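Local structure of MHC class I protein (Ginglymostoma cirratum, 6LUP) at residues K40-R45 against E59-T64; E20-G25 against F32-S37; F9-A14 against R66-W71; D28-V33 against P44-V49. The protein probably presents peptides to T cells as an MHC class I heavy chain, with a peptide held in the groove formed by its alpha 1 and alpha 2 domains. All blocks are in the same frame, centred on the assembly; numbering follows the deposited sequence.

Contact 1: K40-R45 against E59-T64; sequences KEMIPR and ERETQT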
# COMPACT_ATOMS: atom_id res chain seq x y z
N LYS A 40 -2.92 -19.49 7.69
CA LYS A 40 -4.37 -19.74 7.67
C LYS A 40 -5.15 -19.18 8.87
O LYS A 40 -6.16 -19.74 9.29
CB LYS A 40 -4.67 -21.23 7.48
CG LYS A 40 -4.06 -21.85 6.23
CD LYS A 40 -4.67 -23.23 5.97
CE LYS A 40 -3.75 -24.11 5.14
NZ LYS A 40 -3.62 -23.63 3.73
N GLU A 41 -4.66 -18.06 9.41
CA GLU A 41 -5.32 -17.37 10.52
C GLU A 41 -5.26 -15.86 10.32
O GLU A 41 -4.26 -15.34 9.80
CB GLU A 41 -4.68 -17.72 11.86
CG GLU A 41 -4.90 -19.15 12.31
CD GLU A 41 -4.14 -19.49 13.58
OE1 GLU A 41 -2.99 -19.01 13.74
OE2 GLU A 41 -4.68 -20.26 14.41
N MET A 42 -6.32 -15.16 10.71
CA MET A 42 -6.30 -13.71 10.70
C MET A 42 -5.54 -13.23 11.92
O MET A 42 -5.85 -13.63 13.04
CB MET A 42 -7.72 -13.14 10.70
CG MET A 42 -7.76 -11.63 10.63
SD MET A 42 -7.36 -11.02 8.99
CE MET A 42 -9.00 -10.61 8.39
N ILE A 43 -4.52 -12.40 11.71
CA ILE A 43 -3.66 -11.96 12.81
C ILE A 43 -3.58 -10.43 12.87
O ILE A 43 -3.72 -9.76 11.85
CB ILE A 43 -2.24 -12.57 12.70
CG1 ILE A 43 -1.53 -12.09 11.43
CG2 ILE A 43 -2.31 -14.09 12.77
CD1 ILE A 43 -0.04 -12.36 11.40
N PRO A 44 -3.38 -9.88 14.08
CA PRO A 44 -3.22 -8.43 14.21
C PRO A 44 -1.88 -7.94 13.69
O PRO A 44 -0.86 -8.62 13.83
CB PRO A 44 -3.29 -8.20 15.73
CG PRO A 44 -2.94 -9.51 16.33
CD PRO A 44 -3.42 -10.56 15.38
N ARG A 45 -1.91 -6.78 13.06
CA ARG A 45 -0.71 -6.07 12.63
C ARG A 45 -0.60 -4.79 13.43
O ARG A 45 0.29 -3.96 13.21
CB ARG A 45 -0.76 -5.75 11.14
CG ARG A 45 -0.46 -6.93 10.23
CD ARG A 45 0.90 -7.53 10.54
NE ARG A 45 1.31 -8.49 9.52
CZ ARG A 45 2.00 -9.60 9.77
NH1 ARG A 45 2.33 -10.41 8.78
NH2 ARG A 45 2.36 -9.89 11.02
N GLU A 59 -11.51 -15.57 15.89
CA GLU A 59 -12.10 -16.82 15.44
C GLU A 59 -12.97 -16.59 14.20
O GLU A 59 -12.81 -17.29 13.20
CB GLU A 59 -12.89 -17.47 16.57
CG GLU A 59 -11.99 -18.12 17.62
CD GLU A 59 -12.60 -18.14 19.01
OE1 GLU A 59 -11.83 -18.33 19.98
OE2 GLU A 59 -13.84 -17.97 19.15
N ARG A 60 -13.85 -15.59 14.26
CA ARG A 60 -14.74 -15.31 13.13
C ARG A 60 -14.00 -14.77 11.91
O ARG A 60 -14.26 -15.19 10.78
CB ARG A 60 -15.85 -14.35 13.54
CG ARG A 60 -16.80 -14.02 12.39
CD ARG A 60 -17.46 -12.66 12.57
NE ARG A 60 -16.49 -11.61 12.90
CZ ARG A 60 -16.38 -11.02 14.09
NH1 ARG A 60 -17.19 -11.37 15.09
NH2 ARG A 60 -15.47 -10.08 14.27
N GLU A 61 -13.08 -13.83 12.14
CA GLU A 61 -12.31 -13.26 11.03
C GLU A 61 -11.48 -14.32 10.30
O GLU A 61 -11.36 -14.29 9.07
CB GLU A 61 -11.42 -12.09 11.48
CG GLU A 61 -12.17 -10.86 11.97
CD GLU A 61 -13.22 -10.37 10.99
OE1 GLU A 61 -12.85 -9.78 9.95
OE2 GLU A 61 -14.43 -10.58 11.27
N THR A 62 -10.94 -15.27 11.06
CA THR A 62 -10.18 -16.38 10.49
C THR A 62 -11.09 -17.25 9.61
O THR A 62 -10.73 -17.58 8.48
CB THR A 62 -9.48 -17.21 11.59
OG1 THR A 62 -8.43 -16.44 12.18
CG2 THR A 62 -8.89 -18.48 11.02
N GLN A 63 -12.27 -17.58 10.12
CA GLN A 63 -13.24 -18.39 9.39
C GLN A 63 -13.69 -17.75 8.07
O GLN A 63 -13.80 -18.42 7.04
CB GLN A 63 -14.45 -18.71 10.27
CG GLN A 63 -15.53 -19.53 9.58
CD GLN A 63 -15.07 -20.93 9.22
OE1 GLN A 63 -14.61 -21.69 10.07
NE2 GLN A 63 -15.20 -21.28 7.94
N THR A 64 -13.94 -16.44 8.12
CA THR A 64 -14.35 -15.68 6.94
C THR A 64 -13.29 -15.82 5.84
O THR A 64 -13.61 -16.13 4.68
CB THR A 64 -14.54 -14.19 7.30
OG1 THR A 64 -15.58 -14.06 8.28
CG2 THR A 64 -14.89 -13.36 6.08

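Contact 2: E20-G25 against F32-S37; sequences EFVAVG and FVQYDS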
# COMPACT_ATOMS: atom_id res chain seq x y z
N GLU A 20 -0.19 -18.42 -1.78
CA GLU A 20 -1.26 -18.49 -2.78
C GLU A 20 -2.43 -17.52 -2.52
O GLU A 20 -3.15 -17.15 -3.45
CB GLU A 20 -1.79 -19.92 -2.89
CG GLU A 20 -0.76 -20.93 -3.38
CD GLU A 20 -1.35 -22.31 -3.55
OE1 GLU A 20 -0.85 -23.25 -2.89
OE2 GLU A 20 -2.31 -22.47 -4.33
N PHE A 21 -2.60 -17.15 -1.25
CA PHE A 21 -3.59 -16.18 -0.84
C PHE A 21 -3.03 -15.30 0.26
O PHE A 21 -2.46 -15.79 1.23
CB PHE A 21 -4.86 -16.89 -0.35
CG PHE A 21 -5.96 -15.96 0.09
CD1 PHE A 21 -6.29 -14.84 -0.68
CD2 PHE A 21 -6.67 -16.21 1.25
CE1 PHE A 21 -7.31 -13.99 -0.28
CE2 PHE A 21 -7.70 -15.37 1.65
CZ PHE A 21 -8.02 -14.26 0.89
N VAL A 22 -3.18 -13.99 0.08
CA VAL A 22 -2.82 -13.02 1.09
C VAL A 22 -3.83 -11.87 1.10
O VAL A 22 -4.13 -11.28 0.06
CB VAL A 22 -1.36 -12.50 0.93
CG1 VAL A 22 -1.07 -12.15 -0.52
CG2 VAL A 22 -1.10 -11.31 1.84
N ALA A 23 -4.37 -11.60 2.28
CA ALA A 23 -5.29 -10.50 2.47
C ALA A 23 -4.79 -9.56 3.56
O ALA A 23 -4.15 -10.00 4.52
CB ALA A 23 -6.67 -11.02 2.83
N VAL A 24 -5.07 -8.28 3.39
CA VAL A 24 -4.69 -7.27 4.37
C VAL A 24 -5.86 -6.34 4.65
O VAL A 24 -6.66 -6.08 3.75
CB VAL A 24 -3.47 -6.43 3.90
CG1 VAL A 24 -2.20 -7.26 3.96
CG2 VAL A 24 -3.70 -5.88 2.50
N GLY A 25 -5.95 -5.86 5.88
CA GLY A 25 -6.98 -4.90 6.27
C GLY A 25 -6.40 -3.57 6.70
O GLY A 25 -5.38 -3.53 7.40
N PHE A 32 -3.94 -3.10 9.80
CA PHE A 32 -4.24 -3.58 11.15
C PHE A 32 -4.42 -5.10 11.25
O PHE A 32 -4.25 -5.66 12.32
CB PHE A 32 -5.42 -2.81 11.76
CG PHE A 32 -6.78 -3.22 11.24
CD1 PHE A 32 -7.18 -2.88 9.95
CD2 PHE A 32 -7.67 -3.91 12.06
CE1 PHE A 32 -8.43 -3.25 9.48
CE2 PHE A 32 -8.93 -4.28 11.59
CZ PHE A 32 -9.31 -3.95 10.30
N VAL A 33 -4.76 -5.74 10.14
CA VAL A 33 -4.89 -7.20 10.11
C VAL A 33 -4.23 -7.81 8.87
O VAL A 33 -3.96 -7.11 7.88
CB VAL A 33 -6.37 -7.70 10.22
CG1 VAL A 33 -6.91 -7.45 11.62
CG2 VAL A 33 -7.27 -7.06 9.16
N GLN A 34 -3.94 -9.10 8.95
CA GLN A 34 -3.33 -9.84 7.86
C GLN A 34 -3.80 -11.29 7.93
O GLN A 34 -4.03 -11.82 9.02
CB GLN A 34 -1.80 -9.78 7.96
CG GLN A 34 -1.03 -10.40 6.79
CD GLN A 34 -0.77 -11.90 6.94
OE1 GLN A 34 -0.95 -12.49 8.01
NE2 GLN A 34 -0.34 -12.53 5.85
N TYR A 35 -3.94 -11.90 6.76
CA TYR A 35 -4.18 -13.33 6.64
C TYR A 35 -3.41 -13.86 5.43
O TYR A 35 -3.31 -13.17 4.41
CB TYR A 35 -5.68 -13.57 6.47
CG TYR A 35 -6.08 -15.01 6.28
CD1 TYR A 35 -5.97 -15.62 5.03
CD2 TYR A 35 -6.60 -15.76 7.33
CE1 TYR A 35 -6.34 -16.94 4.84
CE2 TYR A 35 -6.98 -17.08 7.15
CZ TYR A 35 -6.84 -17.66 5.91
OH TYR A 35 -7.22 -18.97 5.72
N ASP A 36 -2.88 -15.07 5.55
CA ASP A 36 -2.32 -15.77 4.38
C ASP A 36 -2.59 -17.28 4.41
O ASP A 36 -2.89 -17.84 5.45
CB ASP A 36 -0.83 -15.47 4.17
CG ASP A 36 0.05 -16.01 5.28
OD1 ASP A 36 0.19 -17.24 5.38
OD2 ASP A 36 0.61 -15.20 6.03
N SER A 37 -2.45 -17.90 3.24
CA SER A 37 -2.76 -19.31 3.03
C SER A 37 -1.75 -20.30 3.63
O SER A 37 -1.96 -21.51 3.57
CB SER A 37 -2.96 -19.60 1.54
OG SER A 37 -1.92 -19.00 0.78

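Contact 3: F9-A14 against R66-W71; sequences FTWSTA and RGWEPW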
# COMPACT_ATOMS: atom_id res chain seq x y z
N PHE A 9 -7.53 -8.34 -1.17
CA PHE A 9 -7.34 -9.78 -1.29
C PHE A 9 -6.53 -10.08 -2.55
O PHE A 9 -6.89 -9.61 -3.63
CB PHE A 9 -8.68 -10.50 -1.43
CG PHE A 9 -9.64 -10.30 -0.29
CD1 PHE A 9 -10.26 -9.07 -0.09
CD2 PHE A 9 -9.97 -11.35 0.55
CE1 PHE A 9 -11.17 -8.90 0.96
CE2 PHE A 9 -10.87 -11.19 1.59
CZ PHE A 9 -11.47 -9.96 1.80
N THR A 10 -5.46 -10.86 -2.42
CA THR A 10 -4.70 -11.30 -3.58
C THR A 10 -4.57 -12.82 -3.61
O THR A 10 -4.05 -13.42 -2.66
CB THR A 10 -3.29 -10.67 -3.64
OG1 THR A 10 -3.41 -9.24 -3.61
CG2 THR A 10 -2.55 -11.08 -4.90
N TRP A 11 -5.06 -13.42 -4.69
CA TRP A 11 -4.84 -14.84 -4.96
C TRP A 11 -3.82 -14.98 -6.09
O TRP A 11 -3.99 -14.42 -7.18
CB TRP A 11 -6.14 -15.53 -5.36
CG TRP A 11 -7.17 -15.61 -4.28
CD1 TRP A 11 -7.36 -16.64 -3.41
CD2 TRP A 11 -8.18 -14.63 -3.97
NE1 TRP A 11 -8.41 -16.37 -2.57
CE2 TRP A 11 -8.93 -15.14 -2.89
CE3 TRP A 11 -8.51 -13.38 -4.50
CZ2 TRP A 11 -10.01 -14.44 -2.33
CZ3 TRP A 11 -9.58 -12.69 -3.94
CH2 TRP A 11 -10.31 -13.22 -2.87
N SER A 12 -2.75 -15.72 -5.82
CA SER A 12 -1.72 -15.99 -6.82
C SER A 12 -1.68 -17.47 -7.18
O SER A 12 -1.97 -18.33 -6.35
CB SER A 12 -0.34 -15.57 -6.32
OG SER A 12 -0.28 -14.17 -6.12
N THR A 13 -1.30 -17.75 -8.42
CA THR A 13 -1.11 -19.11 -8.88
C THR A 13 -0.03 -19.79 -8.05
O THR A 13 0.92 -19.14 -7.60
CB THR A 13 -0.74 -19.14 -10.38
OG1 THR A 13 -0.81 -20.48 -10.86
CG2 THR A 13 0.66 -18.59 -10.61
N ALA A 14 -0.19 -21.09 -7.81
CA ALA A 14 0.82 -21.85 -7.08
C ALA A 14 2.16 -21.67 -7.80
O ALA A 14 2.31 -22.05 -8.97
CB ALA A 14 0.44 -23.32 -7.00
N ARG A 66 -10.96 -18.03 5.62
CA ARG A 66 -10.87 -19.42 5.22
C ARG A 66 -11.86 -19.76 4.11
O ARG A 66 -11.58 -20.63 3.29
CB ARG A 66 -11.04 -20.36 6.41
CG ARG A 66 -9.74 -20.56 7.16
CD ARG A 66 -9.98 -21.14 8.54
NE ARG A 66 -8.74 -21.25 9.29
CZ ARG A 66 -8.57 -22.06 10.33
NH1 ARG A 66 -9.55 -22.85 10.74
NH2 ARG A 66 -7.40 -22.08 10.96
N GLY A 67 -13.00 -19.08 4.10
CA GLY A 67 -13.97 -19.23 3.02
C GLY A 67 -13.49 -18.57 1.74
O GLY A 67 -13.70 -19.09 0.64
N TRP A 68 -12.82 -17.42 1.88
CA TRP A 68 -12.30 -16.68 0.74
C TRP A 68 -11.13 -17.40 0.06
O TRP A 68 -10.95 -17.28 -1.14
CB TRP A 68 -11.85 -15.27 1.15
CG TRP A 68 -12.96 -14.27 1.34
CD1 TRP A 68 -13.36 -13.71 2.52
CD2 TRP A 68 -13.80 -13.70 0.33
NE1 TRP A 68 -14.40 -12.83 2.31
CE2 TRP A 68 -14.69 -12.81 0.97
CE3 TRP A 68 -13.90 -13.86 -1.06
CZ2 TRP A 68 -15.65 -12.07 0.28
CZ3 TRP A 68 -14.86 -13.14 -1.75
CH2 TRP A 68 -15.73 -12.25 -1.08
N GLU A 69 -10.35 -18.14 0.86
CA GLU A 69 -9.10 -18.75 0.38
C GLU A 69 -9.28 -19.71 -0.81
O GLU A 69 -8.63 -19.52 -1.84
CB GLU A 69 -8.35 -19.43 1.53
CG GLU A 69 -7.03 -20.07 1.11
CD GLU A 69 -6.32 -20.80 2.24
OE1 GLU A 69 -6.53 -20.46 3.43
OE2 GLU A 69 -5.53 -21.72 1.93
N PRO A 70 -10.13 -20.74 -0.67
CA PRO A 70 -10.36 -21.62 -1.82
C PRO A 70 -11.06 -20.90 -2.97
O PRO A 70 -10.75 -21.17 -4.14
CB PRO A 70 -11.24 -22.74 -1.25
CG PRO A 70 -11.84 -22.17 -0.01
CD PRO A 70 -10.80 -21.26 0.54
N TRP A 71 -11.99 -20.00 -2.64
CA TRP A 71 -12.80 -19.29 -3.63
C TRP A 71 -11.95 -18.70 -4.76
O TRP A 71 -12.17 -19.01 -5.94
CB TRP A 71 -13.62 -18.19 -2.95
CG TRP A 71 -14.50 -17.39 -3.88
CD1 TRP A 71 -15.70 -17.77 -4.40
CD2 TRP A 71 -14.26 -16.06 -4.36
NE1 TRP A 71 -16.22 -16.77 -5.19
CE2 TRP A 71 -15.36 -15.71 -5.18
CE3 TRP A 71 -13.22 -15.14 -4.19
CZ2 TRP A 71 -15.44 -14.47 -5.84
CZ3 TRP A 71 -13.31 -13.91 -4.84
CH2 TRP A 71 -14.41 -13.59 -5.65

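Contact 4: D28-V33 against P44-V49; sequences DDQQFV and PRQRWV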
# COMPACT_ATOMS: atom_id res chain seq x y z
N ASP A 28 -8.03 3.59 7.45
CA ASP A 28 -7.35 4.70 6.79
C ASP A 28 -6.10 4.17 6.09
O ASP A 28 -6.19 3.23 5.29
CB ASP A 28 -7.01 5.82 7.79
CG ASP A 28 -8.25 6.48 8.39
OD1 ASP A 28 -9.22 6.72 7.63
OD2 ASP A 28 -8.26 6.75 9.61
N ASP A 29 -4.93 4.73 6.40
CA ASP A 29 -3.67 4.28 5.80
C ASP A 29 -2.93 3.23 6.62
O ASP A 29 -1.84 2.81 6.25
CB ASP A 29 -2.74 5.46 5.56
CG ASP A 29 -3.05 6.21 4.28
OD1 ASP A 29 -4.00 5.84 3.56
OD2 ASP A 29 -2.31 7.17 4.00
N GLN A 30 -3.50 2.82 7.74
CA GLN A 30 -2.80 1.93 8.66
C GLN A 30 -3.28 0.48 8.52
O GLN A 30 -4.47 0.19 8.70
CB GLN A 30 -2.96 2.43 10.10
CG GLN A 30 -2.48 1.48 11.18
CD GLN A 30 -2.60 2.08 12.56
OE1 GLN A 30 -1.97 3.08 12.88
NE2 GLN A 30 -3.42 1.45 13.40
N GLN A 31 -2.35 -0.42 8.20
CA GLN A 31 -2.67 -1.84 8.16
C GLN A 31 -2.87 -2.35 9.57
O GLN A 31 -2.05 -2.07 10.45
CB GLN A 31 -1.57 -2.64 7.46
CG GLN A 31 -2.06 -3.99 6.98
CD GLN A 31 -0.94 -4.99 6.76
OE1 GLN A 31 0.12 -4.65 6.26
NE2 GLN A 31 -1.20 -6.25 7.11
N PHE A 32 -3.94 -3.10 9.80
CA PHE A 32 -4.24 -3.58 11.15
C PHE A 32 -4.42 -5.10 11.25
O PHE A 32 -4.25 -5.66 12.32
CB PHE A 32 -5.42 -2.81 11.76
CG PHE A 32 -6.78 -3.22 11.24
CD1 PHE A 32 -7.18 -2.88 9.95
CD2 PHE A 32 -7.67 -3.91 12.06
CE1 PHE A 32 -8.43 -3.25 9.48
CE2 PHE A 32 -8.93 -4.28 11.59
CZ PHE A 32 -9.31 -3.95 10.30
N VAL A 33 -4.76 -5.74 10.14
CA VAL A 33 -4.89 -7.20 10.11
C VAL A 33 -4.23 -7.81 8.87
O VAL A 33 -3.96 -7.11 7.88
CB VAL A 33 -6.37 -7.70 10.22
CG1 VAL A 33 -6.91 -7.45 11.62
CG2 VAL A 33 -7.27 -7.06 9.16
N PRO A 44 -3.38 -9.88 14.08
CA PRO A 44 -3.22 -8.43 14.21
C PRO A 44 -1.88 -7.94 13.69
O PRO A 44 -0.86 -8.62 13.83
CB PRO A 44 -3.29 -8.20 15.73
CG PRO A 44 -2.94 -9.51 16.33
CD PRO A 44 -3.42 -10.56 15.38
N ARG A 45 -1.91 -6.78 13.06
CA ARG A 45 -0.71 -6.07 12.63
C ARG A 45 -0.60 -4.79 13.43
O ARG A 45 0.29 -3.96 13.21
CB ARG A 45 -0.76 -5.75 11.14
CG ARG A 45 -0.46 -6.93 10.23
CD ARG A 45 0.90 -7.53 10.54
NE ARG A 45 1.31 -8.49 9.52
CZ ARG A 45 2.00 -9.60 9.77
NH1 ARG A 45 2.33 -10.41 8.78
NH2 ARG A 45 2.36 -9.89 11.02
N GLN A 46 -1.55 -4.62 14.35
CA GLN A 46 -1.58 -3.48 15.25
C GLN A 46 -1.90 -3.92 16.66
O GLN A 46 -2.66 -4.87 16.88
CB GLN A 46 -2.62 -2.45 14.81
CG GLN A 46 -2.21 -1.64 13.59
CD GLN A 46 -0.98 -0.78 13.83
OE1 GLN A 46 -0.77 -0.24 14.91
NE2 GLN A 46 -0.16 -0.65 12.79
N ARG A 47 -1.32 -3.21 17.61
CA ARG A 47 -1.49 -3.54 19.00
C ARG A 47 -2.88 -3.18 19.51
O ARG A 47 -3.49 -3.95 20.25
CB ARG A 47 -0.42 -2.85 19.83
CG ARG A 47 -0.49 -3.19 21.30
CD ARG A 47 0.84 -2.95 21.97
NE ARG A 47 0.62 -2.49 23.33
CZ ARG A 47 0.52 -1.21 23.68
NH1 ARG A 47 0.63 -0.24 22.77
NH2 ARG A 47 0.32 -0.89 24.96
N TRP A 48 -3.39 -2.02 19.10
CA TRP A 48 -4.71 -1.57 19.55
C TRP A 48 -5.81 -2.59 19.24
O TRP A 48 -6.67 -2.85 20.09
CB TRP A 48 -5.05 -0.17 19.02
CG TRP A 48 -5.22 -0.06 17.53
CD1 TRP A 48 -4.29 0.37 16.63
CD2 TRP A 48 -6.40 -0.37 16.76
NE1 TRP A 48 -4.81 0.35 15.36
CE2 TRP A 48 -6.10 -0.10 15.41
CE3 TRP A 48 -7.68 -0.84 17.09
CZ2 TRP A 48 -7.02 -0.30 14.39
CZ3 TRP A 48 -8.59 -1.04 16.07
CH2 TRP A 48 -8.26 -0.76 14.73
N VAL A 49 -5.77 -3.18 18.05
CA VAL A 49 -6.75 -4.19 17.66
C VAL A 49 -6.49 -5.51 18.40
O VAL A 49 -7.44 -6.24 18.71
CB VAL A 49 -6.83 -4.38 16.12
CG1 VAL A 49 -5.60 -5.11 15.58
CG2 VAL A 49 -8.11 -5.12 15.73

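Contact 1: K40-R45 against E59-T64
Glu-61 meets segment 40-45 through its CB, which lies 3.8 Å from Met-42 CG; the two side chains run side by side and point the same way. Beyond CB the glutamate bends at chi2 (-52°), and its carboxylate turns away from the methionine. There Glu-61 OE2 lies 2.8 Å from Arg-60 NE, and Arg-60 NH2 bonds to the same oxygen, a side-on grip with that oxygen in the guanidinium plane, while OE1 accepts a hydrogen bond from the backbone of the bound peptide. The apolar root of one residue thus packs beside the sheet edge and its charged end serves the groove, an arrangement that fits the class I platform, where the helix 55-82 forms one wall and 43-44 the outermost strand beneath it. Thr-62 follows, and its two branches divide the work. With OG1 beside its own backbone N (chi1 -69°), the Thr-62 hydroxyl OG1 receives Met-42 N at 2.9 Å in a fairly straight bond of 160°; the same oxygen is hydrogen-bonded to Trp-58 O, one turn back in the helix. Thr-62 CG2 rests 3.5 Å from Lys-40 O, a carbonyl that Arg-66 NE also reaches from the next turn.

Contact 2: E20-G25 against F32-S37
Phe-21 and Ser-37 close one end of this antiparallel pair, where Phe-21 N gives a hydrogen bond to Ser-37 OG (2.8 Å) and Ser-37 N returns one to Phe-21 O. The serine hydroxyl lies between its own backbone N and carbonyl carbon (chi1 46°), a position that lets it replace a backbone acceptor just past the strand. The close packing is on the face of Phe-21, Ala-23 and Tyr-35. There Phe-21 CD2 comes within 3.7 Å of Tyr-35 CE1, the rings meeting rim to rim with planes 55° apart, and Leu-65 of the helix 55-82 covers Ala-23 and Tyr-35. Tyr-35 OH is hydrogen-bonded to Glu-69 of that helix. Gly-25 is pressed as closely: Val-33 CG2 sits 3.6 Å from Gly-25 CA and over the centre of the Phe-32 ring. The face of Val-22, Val-24 and Gln-34 is looser: Val-22 CG2 is 4.3 Å from Gln-34 NE2, the Val-24 and Gln-34 side chains come no closer, and another protein chain packs there. On this side the partly exposed Asp-36 takes Gln-34 NE2 on the anti lone pair of OD2 at 2.8 Å. Gly-25 N bonds to Val-33 O and Gly-25 O accepts from Phe-32 N, a classic beta bulge in a hairpin of the class I groove floor.

Contact 3: F9-A14 against R66-W71
Four aromatic residues, Phe-9 and Trp-11 from the strand and Trp-68 and Trp-71 from the helix, carry this contact. Both ring pairs are edge-to-face; the strand supplies the edge in one, the helix in the other. Phe-9 turns an edge to Trp-68, its CE2 lying over one face of the indole and 3.7 Å from Trp-68 CD1, with the planes at 53°. Trp-71 meets Trp-11 in an offset edge-to-face pair: its benzo edge, at CZ3, reaches Trp-11 CH2 at 3.7 Å, and the planes stand 67° apart. Trp-71 gets there with CG anti to the backbone N (chi1 -180°), which carries the indole across the helix toward the strand, where one of its faces receives Trp-68 CZ3.

The polar part is a single N-H shared between two acceptors. Trp-11 NE1 stands 3.1 Å from Trp-68 O and 3.2 Å from Glu-69 O, both bonds weak, and both oxygens lie near the indole plane at its edge. Pro-70 kinks the helix here, since its nitrogen can make no bond to the preceding turn.

Around this core, Phe-21 stacks on Trp-11, and Leu-94 of strand 91-100 touches Phe-9, Trp-11 and Trp-68. The NE1 atoms of Trp-68 and Trp-71 each hydrogen-bond to the backbone of the bound peptide, making this helix-on-sheet packing part of the wall and floor of a class I peptide groove.

Contact 4: D28-V33 against P44-V49
Arg-45 N binds Phe-32 O at 2.7 Å, almost straight at 172°, where the edge strand 43-44 of the class I platform sheet ends and the chain turns into the short helix 47-52. The carbonyl is met from above its plane, and beside this bond Val-33 and Pro-44 form an antiparallel non-hydrogen-bonded pair. A second, weak hydrogen bond runs from Gln-46 NE2 to Gln-31 O at 3.3 Å. Gln-46 bends at chi2 (-63°) to reach it, and this turn also stacks its amide on that of Gln-30, the planes 20° apart.

The apolar contacts centre on Phe-32. Its CB touches Trp-48 CZ2 at 4.0 Å, while the two rings are nearly parallel but slid so far apart that they barely overlap. Val-49 comes in at the phenyl edge, CG2 to Phe-32 CD2 at 3.9 Å, and Tyr-169 meets the same ring.

The polar side chains of Arg-45 and Gln-31 meet another protein chain. They lie side by side, and each has its strongest polar partner in an acidic side chain there. Gln-31 NE2, 3.3 Å from Arg-45 CG, also gives a hydrogen bond to Val-33 O at 3.0 Å, with that oxygen close to the plane of its amide.

The four contacts form a connected path from the floor of the groove to its wall. Contacts 2 and 4 share Phe-32 and Val-33, and contacts 1 and 4 share Pro-44 and Arg-45, so strand 30-36 is common to contacts 2 and 4, and the edge strand 43-44 to contacts 1 and 4. Contact 1 joins contact 2 through Ile-43 N and Gln-34 O, 2.8 Å apart, and their centres are about 9 Å apart. Contacts 1 and 3 use successive turns of the helix 55-82, both touching the bound peptide. Contact 2 reaches contact 3 where Tyr-35 OH lies 2.8 Å from Glu-69 OE1. Contacts 3 and 4 do not touch; about 9 Å separates their nearest atoms.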